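Local coordinates for protein splicing factor U2AF 35 kDa subunit (PDB 1JMT) that forms the small subunit of the U2AF heterodimer and helps select 3' splice sites, this piece being its RNA recognition motif domain that binds a U2AF65 peptide, at residues F44-M47 and E48-G52; E34-D37 and E38-E42; S25-S28 and D29-Q33; I86-N89 and N90-F93. The protein carries 1 engineered substitution. One frame throughout, in Å; residues are numbered along the deposited sequence.

Contact 1: residues F44-M47 and E48-G52; sequences FTEM and EEKYG
E48 folds back over F44 in the last turns of helix 22-51, the long first helix of this RNA recognition motif. Its CG sits above one face of the F44 ring, offset toward the rim and 4.1 Å from the ring centroid, a CH-pi contact. F44 CZ lies 3.5 Å from E48 OE1, with ring and carboxylate planes 32° apart. The other carboxylate oxygen, OE2, accepts from V54 N and so ties the helix end to the start of strand 54-59. E49 adds a main-chain bond, its N to T45 O, while its side chain leads away toward the surface. K50 N closes on E46 O almost linearly, the N-H...O angle being 173°; the E46 carboxylate has its salt-bridge partner in R91. Y51 turns its ring edge to M47, whose chain bends at chi2 and again at chi3 (98°), bringing CE near the ring plane, 3.8 Å from Y51 CE1. The sulfur stands oblique to the ring, a Met-aromatic contact, and the Y51 hydroxyl has its partner in D87. G52 is the first residue to leave helical backbone angles, with positive phi, following a wider pi-type turn. M47 O takes two donors here: Y51 N at 3.0 Å from above the carbonyl plane, and G52 N, also 3.0 Å from M47 O, in that plane.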
loop_
_atom_site.group_PDB
_atom_site.type_symbol
_atom_site.label_atom_id
_atom_site.label_comp_id
_atom_site.label_asym_id
_atom_site.label_seq_id
_atom_site.Cartn_x
_atom_site.Cartn_y
_atom_site.Cartn_z
ATOM N N PHE A 44 1.172 7.809 2.294
ATOM C CA PHE A 44 0.505 9.100 2.254
ATOM C C PHE A 44 1.290 10.128 1.433
ATOM O O PHE A 44 0.751 10.733 0.502
ATOM C CB PHE A 44 0.312 9.639 3.670
ATOM C CG PHE A 44 -0.406 10.957 3.716
ATOM C CD1 PHE A 44 -1.790 11.017 3.567
ATOM C CD2 PHE A 44 0.303 12.142 3.878
ATOM C CE1 PHE A 44 -2.458 12.243 3.577
ATOM C CE2 PHE A 44 -0.354 13.379 3.890
ATOM C CZ PHE A 44 -1.735 13.429 3.739
ATOM N N THR A 45 2.562 10.315 1.779
ATOM C CA THR A 45 3.414 11.278 1.086
ATOM C C THR A 45 3.419 11.057 -0.420
ATOM O O THR A 45 3.269 12.003 -1.199
ATOM C CB THR A 45 4.859 11.216 1.609
ATOM O OG1 THR A 45 4.885 11.662 2.969
ATOM C CG2 THR A 45 5.778 12.100 0.767
ATOM N N GLU A 46 3.593 9.810 -0.833
ATOM C CA GLU A 46 3.595 9.499 -2.252
ATOM C C GLU A 46 2.234 9.830 -2.869
ATOM O O GLU A 46 2.174 10.377 -3.973
ATOM C CB GLU A 46 3.938 8.022 -2.470
ATOM C CG GLU A 46 4.008 7.592 -3.934
ATOM C CD GLU A 46 5.086 8.326 -4.739
ATOM O OE1 GLU A 46 6.075 8.798 -4.145
ATOM O OE2 GLU A 46 4.948 8.412 -5.977
ATOM N N MET A 47 1.144 9.518 -2.163
ATOM C CA MET A 47 -0.199 9.808 -2.692
ATOM C C MET A 47 -0.363 11.293 -2.993
ATOM O O MET A 47 -0.885 11.670 -4.047
ATOM C CB MET A 47 -1.301 9.382 -1.711
ATOM C CG MET A 47 -1.423 7.876 -1.487
ATOM S SD MET A 47 -1.714 6.955 -3.013
ATOM C CE MET A 47 -0.048 6.426 -3.363
ATOM N N GLU A 48 0.088 12.134 -2.069
ATOM C CA GLU A 48 -0.021 13.577 -2.248
ATOM C C GLU A 48 1.012 14.128 -3.220
ATOM O O GLU A 48 0.730 15.045 -3.963
ATOM C CB GLU A 48 0.105 14.297 -0.900
ATOM C CG GLU A 48 -1.041 14.005 0.045
ATOM C CD GLU A 48 -1.629 15.264 0.654
ATOM O OE1 GLU A 48 -0.902 15.950 1.405
ATOM O OE2 GLU A 48 -2.814 15.568 0.379
ATOM N N GLU A 49 2.209 13.563 -3.205
ATOM C CA GLU A 49 3.279 14.024 -4.080
ATOM C C GLU A 49 3.005 13.771 -5.563
ATOM O O GLU A 49 3.166 14.667 -6.392
ATOM C CB GLU A 49 4.600 13.355 -3.676
ATOM C CG GLU A 49 5.746 14.320 -3.407
ATOM C CD GLU A 49 6.253 14.999 -4.668
ATOM O OE1 GLU A 49 6.766 14.288 -5.560
ATOM O OE2 GLU A 49 6.139 16.242 -4.765
ATOM N N LYS A 50 2.568 12.566 -5.905
ATOM C CA LYS A 50 2.337 12.254 -7.305
ATOM C C LYS A 50 0.908 12.144 -7.822
ATOM O O LYS A 50 0.681 12.331 -9.013
ATOM C CB LYS A 50 3.102 10.980 -7.676
ATOM C CG LYS A 50 4.618 11.142 -7.576
ATOM C CD LYS A 50 5.357 9.961 -8.184
ATOM C CE LYS A 50 6.864 10.070 -7.984
ATOM N NZ LYS A 50 7.431 11.258 -8.686
ATOM N N TYR A 51 -0.060 11.861 -6.959
ATOM C CA TYR A 51 -1.425 11.707 -7.449
ATOM C C TYR A 51 -2.432 12.782 -7.084
ATOM O O TYR A 51 -3.414 12.972 -7.797
ATOM C CB TYR A 51 -1.969 10.346 -7.031
ATOM C CG TYR A 51 -1.105 9.202 -7.506
ATOM C CD1 TYR A 51 -0.541 8.310 -6.596
ATOM C CD2 TYR A 51 -0.818 9.034 -8.861
ATOM C CE1 TYR A 51 0.291 7.286 -7.019
ATOM C CE2 TYR A 51 0.014 8.005 -9.297
ATOM C CZ TYR A 51 0.567 7.138 -8.372
ATOM O OH TYR A 51 1.405 6.129 -8.790
ATOM N N GLY A 52 -2.217 13.483 -5.978
ATOM C CA GLY A 52 -3.165 14.517 -5.618
ATOM C C GLY A 52 -3.493 14.628 -4.148
ATOM O O GLY A 52 -3.011 13.856 -3.315
#

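Contact 2: residues E34-D37 and E38-E42; sequences EHYD and EFFEE
Y36 and F40 both swing CG to the side opposite their backbone nitrogens (chi1 176° and -164°), which sends the two rings off the helix in the same direction, side by side. Their meeting is loose: Y36 CE2 is 4.1 Å from F40 CD1, and the tyrosine hydroxyl comes to the edge of the phenylalanine ring, near its plane. That hydroxyl is hydrogen-bonded to V59 O, and F40 packs on M57 and V59, so the pair lies along strand 54-59. On another face of the helix E38 reaches out with an extended chain. A water joins its OE1, 2.5 Å away, to the main-chain oxygen of H35, 2.9 Å from the same water, while also lying over one face of the H35 ring. H35 O also accepts from F39 N, 3.0 Å away. Beyond the helix, E38 OE1 pairs with a basic side chain of the bound peptide in a salt bridge; H35 and F39 pack on aromatic side chains of that peptide. One face of the helix thus covers the beta sheet and another receives a peptide ligand, as in the U2AF homology motif, the peptide-binding variety of the RNA recognition motif.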
loop_
_atom_site.group_PDB
_atom_site.type_symbol
_atom_site.label_atom_id
_atom_site.label_comp_id
_atom_site.label_asym_id
_atom_site.label_seq_id
_atom_site.Cartn_x
_atom_site.Cartn_y
_atom_site.Cartn_z
ATOM N N GLU A 34 5.331 1.998 15.377
ATOM C CA GLU A 34 6.318 2.804 14.659
ATOM C C GLU A 34 6.458 2.333 13.210
ATOM O O GLU A 34 6.681 3.135 12.302
ATOM C CB GLU A 34 7.679 2.732 15.361
ATOM C CG GLU A 34 7.622 3.066 16.855
ATOM C CD GLU A 34 8.997 3.187 17.495
ATOM O OE1 GLU A 34 9.886 2.373 17.172
ATOM O OE2 GLU A 34 9.182 4.097 18.333
ATOM N N HIS A 35 6.336 1.028 13.004
ATOM C CA HIS A 35 6.439 0.456 11.670
ATOM C C HIS A 35 5.182 0.849 10.893
ATOM O O HIS A 35 5.234 1.097 9.691
ATOM C CB HIS A 35 6.576 -1.068 11.771
ATOM C CG HIS A 35 6.635 -1.769 10.447
ATOM N ND1 HIS A 35 5.507 -2.174 9.767
ATOM C CD2 HIS A 35 7.691 -2.145 9.686
ATOM C CE1 HIS A 35 5.865 -2.777 8.644
ATOM N NE2 HIS A 35 7.183 -2.772 8.572
ATOM N N TYR A 36 4.060 0.926 11.600
ATOM C CA TYR A 36 2.786 1.307 11.005
ATOM C C TYR A 36 2.829 2.771 10.578
ATOM O O TYR A 36 2.430 3.120 9.463
ATOM C CB TYR A 36 1.655 1.105 12.016
ATOM C CG TYR A 36 0.298 1.567 11.541
ATOM C CD1 TYR A 36 -0.565 0.691 10.886
ATOM C CD2 TYR A 36 -0.123 2.886 11.735
ATOM C CE1 TYR A 36 -1.816 1.109 10.436
ATOM C CE2 TYR A 36 -1.375 3.321 11.285
ATOM C CZ TYR A 36 -2.213 2.421 10.635
ATOM O OH TYR A 36 -3.440 2.820 10.176
ATOM N N ASP A 37 3.312 3.629 11.471
ATOM C CA ASP A 37 3.396 5.055 11.178
ATOM C C ASP A 37 4.386 5.345 10.050
ATOM O O ASP A 37 4.154 6.233 9.230
ATOM C CB ASP A 37 3.787 5.847 12.433
ATOM C CG ASP A 37 2.768 5.714 13.550
ATOM O OD1 ASP A 37 1.564 5.539 13.260
ATOM O OD2 ASP A 37 3.172 5.799 14.728
ATOM N N GLU A 38 5.488 4.603 10.015
ATOM C CA GLU A 38 6.488 4.781 8.968
ATOM C C GLU A 38 5.856 4.417 7.622
ATOM O O GLU A 38 6.026 5.118 6.624
ATOM C CB GLU A 38 7.694 3.871 9.217
ATOM C CG GLU A 38 8.696 3.840 8.060
ATOM C CD GLU A 38 9.852 2.874 8.290
ATOM O OE1 GLU A 38 9.603 1.658 8.433
ATOM O OE2 GLU A 38 11.014 3.332 8.324
ATOM N N PHE A 39 5.122 3.308 7.614
ATOM C CA PHE A 39 4.458 2.835 6.407
ATOM C C PHE A 39 3.446 3.865 5.922
ATOM O O PHE A 39 3.423 4.219 4.741
ATOM C CB PHE A 39 3.736 1.520 6.691
ATOM C CG PHE A 39 2.967 0.986 5.521
ATOM C CD1 PHE A 39 3.617 0.314 4.488
ATOM C CD2 PHE A 39 1.585 1.159 5.447
ATOM C CE1 PHE A 39 2.898 -0.179 3.399
ATOM C CE2 PHE A 39 0.859 0.671 4.363
ATOM C CZ PHE A 39 1.516 0.003 3.338
ATOM N N PHE A 40 2.621 4.335 6.854
ATOM C CA PHE A 40 1.570 5.312 6.583
ATOM C C PHE A 40 2.139 6.554 5.895
ATOM O O PHE A 40 1.694 6.937 4.813
ATOM C CB PHE A 40 0.890 5.709 7.898
ATOM C CG PHE A 40 -0.427 6.406 7.720
ATOM C CD1 PHE A 40 -1.621 5.724 7.935
ATOM C CD2 PHE A 40 -0.481 7.741 7.338
ATOM C CE1 PHE A 40 -2.849 6.359 7.773
ATOM C CE2 PHE A 40 -1.706 8.386 7.171
ATOM C CZ PHE A 40 -2.894 7.692 7.391
ATOM N N GLU A 41 3.125 7.172 6.534
ATOM C CA GLU A 41 3.772 8.365 6.006
ATOM C C GLU A 41 4.324 8.058 4.618
ATOM O O GLU A 41 4.179 8.845 3.676
ATOM C CB GLU A 41 4.898 8.790 6.958
ATOM C CG GLU A 41 5.645 10.059 6.574
ATOM C CD GLU A 41 6.643 9.841 5.451
ATOM O OE1 GLU A 41 7.519 8.959 5.587
ATOM O OE2 GLU A 41 6.554 10.555 4.431
ATOM N N GLU A 42 4.940 6.890 4.497
ATOM C CA GLU A 42 5.518 6.448 3.239
ATOM C C GLU A 42 4.485 6.473 2.109
ATOM O O GLU A 42 4.746 6.997 1.024
ATOM C CB GLU A 42 6.062 5.033 3.396
ATOM C CG GLU A 42 6.876 4.566 2.217
ATOM C CD GLU A 42 8.256 5.183 2.196
ATOM O OE1 GLU A 42 9.096 4.789 3.032
ATOM O OE2 GLU A 42 8.498 6.066 1.347
HETATM O O HOH W 1 7.422 0.772 7.742
#

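Contact 3: residues S25-S28 and D29-Q33; sequences SAVS and DVEMQ. Engineered in segment 25-28: S25 (natural residue Cys).
V27 and E31 lie alongside each other, pointing the same way, one turn apart on the outer half of helix 22-51, the first helix of the RNA recognition motif. Contact is made by V27 CG1, which rests 3.8 Å from E31 CD and equally far from OE1, a methyl group against a carboxylate. E31 starts beside its own backbone N (chi1 -54°), a choice that presses CG to 3.0 Å from V27 O before the extended chain passes the valine. S28 and M32 pair differently. The serine hydroxyl is turned away from its backbone N (chi1 177°), and the methionine chain bends at its last torsion until CE reaches it, 3.5 Å from S28 OG. M32 CG comes 3.1 Å from S28 O. V30 brings one branch only, CG2, 3.2 Å from A26 O. D29 lays its carboxylate near the carbonyl of S25, an engineered residue that is cysteine in the natural protein; D29 OD2 and S25 O stand 3.1 Å apart, two acceptors with no bond between them. All these are i to i+4 contacts of a regular alpha helix, whose main-chain bonds run from D29, V30, E31 and M32 back to S25, A26, V27 and S28. The polar ends of D29, E31 and S28 make no hydrogen bond or salt bridge across the two segments. Cohesion in this projecting part of the helix, whose centre is about 20 Å from that of the chain, therefore rests on main-chain hydrogen bonds, with side chains adding only carbon-to-oxygen and carbon-to-carbon touches.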
loop_
_atom_site.group_PDB
_atom_site.type_symbol
_atom_site.label_atom_id
_atom_site.label_comp_id
_atom_site.label_asym_id
_atom_site.label_seq_id
_atom_site.Cartn_x
_atom_site.Cartn_y
_atom_site.Cartn_z
ATOM N N SER A 25 5.721 -7.798 25.148
ATOM C CA SER A 25 4.484 -7.299 24.560
ATOM C C SER A 25 4.542 -5.801 24.323
ATOM O O SER A 25 4.152 -5.321 23.260
ATOM C CB SER A 25 3.288 -7.613 25.463
ATOM O OG SER A 25 3.048 -9.005 25.513
ATOM N N ALA A 26 5.027 -5.065 25.319
ATOM C CA ALA A 26 5.122 -3.615 25.223
ATOM C C ALA A 26 6.070 -3.198 24.108
ATOM O O ALA A 26 5.772 -2.276 23.344
ATOM C CB ALA A 26 5.593 -3.032 26.549
ATOM N N VAL A 27 7.214 -3.871 24.028
ATOM C CA VAL A 27 8.204 -3.564 23.006
ATOM C C VAL A 27 7.606 -3.853 21.626
ATOM O O VAL A 27 7.789 -3.089 20.688
ATOM C CB VAL A 27 9.485 -4.409 23.213
ATOM C CG1 VAL A 27 10.423 -4.239 22.033
ATOM C CG2 VAL A 27 10.188 -3.981 24.499
ATOM N N SER A 28 6.882 -4.960 21.526
ATOM C CA SER A 28 6.242 -5.363 20.285
ATOM C C SER A 28 5.183 -4.339 19.870
ATOM O O SER A 28 5.071 -3.997 18.698
ATOM C CB SER A 28 5.608 -6.744 20.461
ATOM O OG SER A 28 4.908 -7.141 19.300
ATOM N N ASP A 29 4.410 -3.841 20.831
ATOM C CA ASP A 29 3.390 -2.848 20.518
ATOM C C ASP A 29 4.030 -1.598 19.928
ATOM O O ASP A 29 3.570 -1.074 18.911
ATOM C CB ASP A 29 2.595 -2.444 21.767
ATOM C CG ASP A 29 1.753 -3.576 22.319
ATOM O OD1 ASP A 29 1.259 -4.399 21.520
ATOM O OD2 ASP A 29 1.573 -3.629 23.557
ATOM N N VAL A 30 5.092 -1.126 20.576
ATOM C CA VAL A 30 5.791 0.071 20.124
ATOM C C VAL A 30 6.370 -0.080 18.715
ATOM O O VAL A 30 6.170 0.779 17.858
ATOM C CB VAL A 30 6.939 0.452 21.095
ATOM C CG1 VAL A 30 7.688 1.677 20.572
ATOM C CG2 VAL A 30 6.370 0.745 22.476
ATOM N N GLU A 31 7.083 -1.172 18.473
ATOM C CA GLU A 31 7.689 -1.384 17.167
ATOM C C GLU A 31 6.644 -1.505 16.060
ATOM O O GLU A 31 6.835 -0.974 14.968
ATOM C CB GLU A 31 8.590 -2.615 17.211
ATOM C CG GLU A 31 9.619 -2.524 18.325
ATOM C CD GLU A 31 10.608 -3.666 18.323
ATOM O OE1 GLU A 31 10.173 -4.835 18.294
ATOM O OE2 GLU A 31 11.823 -3.391 18.360
ATOM N N MET A 32 5.537 -2.190 16.341
ATOM C CA MET A 32 4.479 -2.330 15.349
ATOM C C MET A 32 3.920 -0.949 15.024
ATOM O O MET A 32 3.749 -0.598 13.857
ATOM C CB MET A 32 3.349 -3.218 15.867
ATOM C CG MET A 32 3.700 -4.685 15.991
ATOM S SD MET A 32 2.219 -5.713 16.198
ATOM C CE MET A 32 1.986 -5.629 17.987
ATOM N N GLN A 33 3.645 -0.171 16.068
ATOM C CA GLN A 33 3.106 1.173 15.911
ATOM C C GLN A 33 4.032 2.066 15.094
ATOM O O GLN A 33 3.572 2.807 14.228
ATOM C CB GLN A 33 2.866 1.817 17.281
ATOM C CG GLN A 33 2.179 3.176 17.209
ATOM C CD GLN A 33 0.797 3.101 16.572
ATOM O OE1 GLN A 33 -0.089 2.401 17.063
ATOM N NE2 GLN A 33 0.610 3.819 15.473
#

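Contact 4: residues I86-N89 and N90-F93; sequences IDLN and NRWF
The guanidinium of R91 and the carboxylate of D87 meet with their planes 43° apart, and D87 OD2 approaches the guanidinium obliquely, as does L88 CD2. At 4.2 Å, D87 OD2 and R91 NH1 are too far apart for a salt bridge; the carboxylate oxygen lies closer to the aliphatic part, 3.5 Å from R91 CD. The hydroxyl of Y51 is hydrogen-bonded to both D87 OD2 and R91 NH1. A bend at chi3 (67°) carries the guanidinium past D87 to salt bridges, NH1 with E46 and NH2 with an acidic side chain of the bound peptide. The amide of N90 is linked to the other oxygen of D87 by a water, 2.5 Å from D87 OD1 and 3.1 Å from N90 ND2. The main chain passes from helix 78-88 into a type I turn, L88 to R91, closed by R91 N on L88 O at 3.1 Å. N90 N makes a similar bond to D87 O, 2.9 Å long. Both donors stand well above the carbonyl planes of their acceptors. N89 ties the turn to strand 96-102 through A100 N. Just after the turn, the rings of W92 and F93 meet aromatic side chains of the peptide. R91-W92-F93 is the Arg-X-Phe signature of the U2AF homology motif, which here contacts the U2AF65 peptide.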
loop_
_atom_site.group_PDB
_atom_site.type_symbol
_atom_site.label_atom_id
_atom_site.label_comp_id
_atom_site.label_asym_id
_atom_site.label_seq_id
_atom_site.Cartn_x
_atom_site.Cartn_y
_atom_site.Cartn_z
ATOM N N ILE A 86 -4.774 3.668 -12.243
ATOM C CA ILE A 86 -4.102 3.269 -13.472
ATOM C C ILE A 86 -2.581 3.254 -13.312
ATOM O O ILE A 86 -1.925 2.255 -13.621
ATOM C CB ILE A 86 -4.477 4.213 -14.636
ATOM C CG1 ILE A 86 -5.987 4.160 -14.876
ATOM C CG2 ILE A 86 -3.730 3.807 -15.902
ATOM C CD1 ILE A 86 -6.503 5.288 -15.745
ATOM N N ASP A 87 -2.016 4.353 -12.822
ATOM C CA ASP A 87 -0.571 4.411 -12.652
ATOM C C ASP A 87 -0.067 3.427 -11.597
ATOM O O ASP A 87 0.950 2.758 -11.801
ATOM C CB ASP A 87 -0.120 5.832 -12.286
ATOM C CG ASP A 87 1.393 5.970 -12.271
ATOM O OD1 ASP A 87 2.022 5.712 -13.321
ATOM O OD2 ASP A 87 1.962 6.328 -11.217
ATOM N N LEU A 88 -0.775 3.336 -10.475
ATOM C CA LEU A 88 -0.365 2.437 -9.395
ATOM C C LEU A 88 -0.350 0.980 -9.822
ATOM O O LEU A 88 0.452 0.185 -9.326
ATOM C CB LEU A 88 -1.276 2.616 -8.176
ATOM C CG LEU A 88 -0.988 3.891 -7.376
ATOM C CD1 LEU A 88 -2.172 4.244 -6.496
ATOM C CD2 LEU A 88 0.269 3.689 -6.547
ATOM N N ASN A 89 -1.243 0.617 -10.734
ATOM C CA ASN A 89 -1.273 -0.752 -11.198
ATOM C C ASN A 89 -0.076 -1.067 -12.098
ATOM O O ASN A 89 0.143 -2.221 -12.462
ATOM C CB ASN A 89 -2.598 -1.058 -11.903
ATOM C CG ASN A 89 -3.673 -1.500 -10.926
ATOM O OD1 ASN A 89 -3.424 -2.348 -10.074
ATOM N ND2 ASN A 89 -4.867 -0.935 -11.046
ATOM N N ASN A 90 0.691 -0.031 -12.441
ATOM C CA ASN A 90 1.903 -0.179 -13.244
ATOM C C ASN A 90 3.152 0.011 -12.372
ATOM O O ASN A 90 4.239 0.278 -12.891
ATOM C CB ASN A 90 1.944 0.852 -14.381
ATOM C CG ASN A 90 0.896 0.590 -15.443
ATOM O OD1 ASN A 90 0.640 -0.556 -15.797
ATOM N ND2 ASN A 90 0.294 1.654 -15.965
ATOM N N ARG A 91 3.004 -0.119 -11.055
ATOM C CA ARG A 91 4.153 0.066 -10.165
ATOM C C ARG A 91 4.382 -1.066 -9.172
ATOM O O ARG A 91 3.484 -1.862 -8.880
ATOM C CB ARG A 91 4.016 1.377 -9.378
ATOM C CG ARG A 91 3.902 2.623 -10.232
ATOM C CD ARG A 91 3.717 3.881 -9.371
ATOM N NE ARG A 91 4.900 4.190 -8.570
ATOM C CZ ARG A 91 4.985 5.210 -7.724
ATOM N NH1 ARG A 91 3.951 6.028 -7.558
ATOM N NH2 ARG A 91 6.108 5.420 -7.048
ATOM N N TRP A 92 5.607 -1.124 -8.657
ATOM C CA TRP A 92 5.976 -2.119 -7.662
ATOM C C TRP A 92 5.938 -1.423 -6.309
ATOM O O TRP A 92 5.961 -0.199 -6.220
ATOM C CB TRP A 92 7.414 -2.615 -7.864
ATOM C CG TRP A 92 7.747 -3.214 -9.194
ATOM C CD1 TRP A 92 8.619 -2.711 -10.119
ATOM C CD2 TRP A 92 7.315 -4.483 -9.700
ATOM N NE1 TRP A 92 8.764 -3.593 -11.163
ATOM C CE2 TRP A 92 7.972 -4.687 -10.936
ATOM C CE3 TRP A 92 6.431 -5.464 -9.233
ATOM C CZ2 TRP A 92 7.786 -5.842 -11.708
ATOM C CZ3 TRP A 92 6.244 -6.616 -10.002
ATOM C CH2 TRP A 92 6.920 -6.789 -11.230
ATOM N N PHE A 93 5.896 -2.225 -5.260
ATOM C CA PHE A 93 5.933 -1.721 -3.901
ATOM C C PHE A 93 6.493 -2.851 -3.054
ATOM O O PHE A 93 5.904 -3.931 -2.984
ATOM C CB PHE A 93 4.539 -1.342 -3.378
ATOM C CG PHE A 93 4.558 -0.739 -1.997
ATOM C CD1 PHE A 93 4.707 0.633 -1.823
ATOM C CD2 PHE A 93 4.442 -1.544 -0.871
ATOM C CE1 PHE A 93 4.736 1.189 -0.553
ATOM C CE2 PHE A 93 4.473 -0.990 0.410
ATOM C CZ PHE A 93 4.620 0.374 0.567
HETATM O O HOH W 2 1.029 4.565 -15.271
#

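Overall arrangement
Contacts 3, 2 and 1 follow one another along helix 22-51, their centres 13 Å apart and then 15 Å, while contact 4 comes last, where helix 78-88 turns into strand 92-93. Contact 3 projects from the body of the fold, its nearest atoms about 13 Å from contacts 1 and 4. Contact 1 meets contact 4 directly, joined chiefly through the Y51 hydroxyl, with M47 CE also packed on L88 CD2. Contact 2 also reaches contact 4, F39 CE1 lying 3.4 Å from F93 CZ although the centres are 20 Å apart. The inner half of the long helix and the 86-93 turn both contact the U2AF65 peptide.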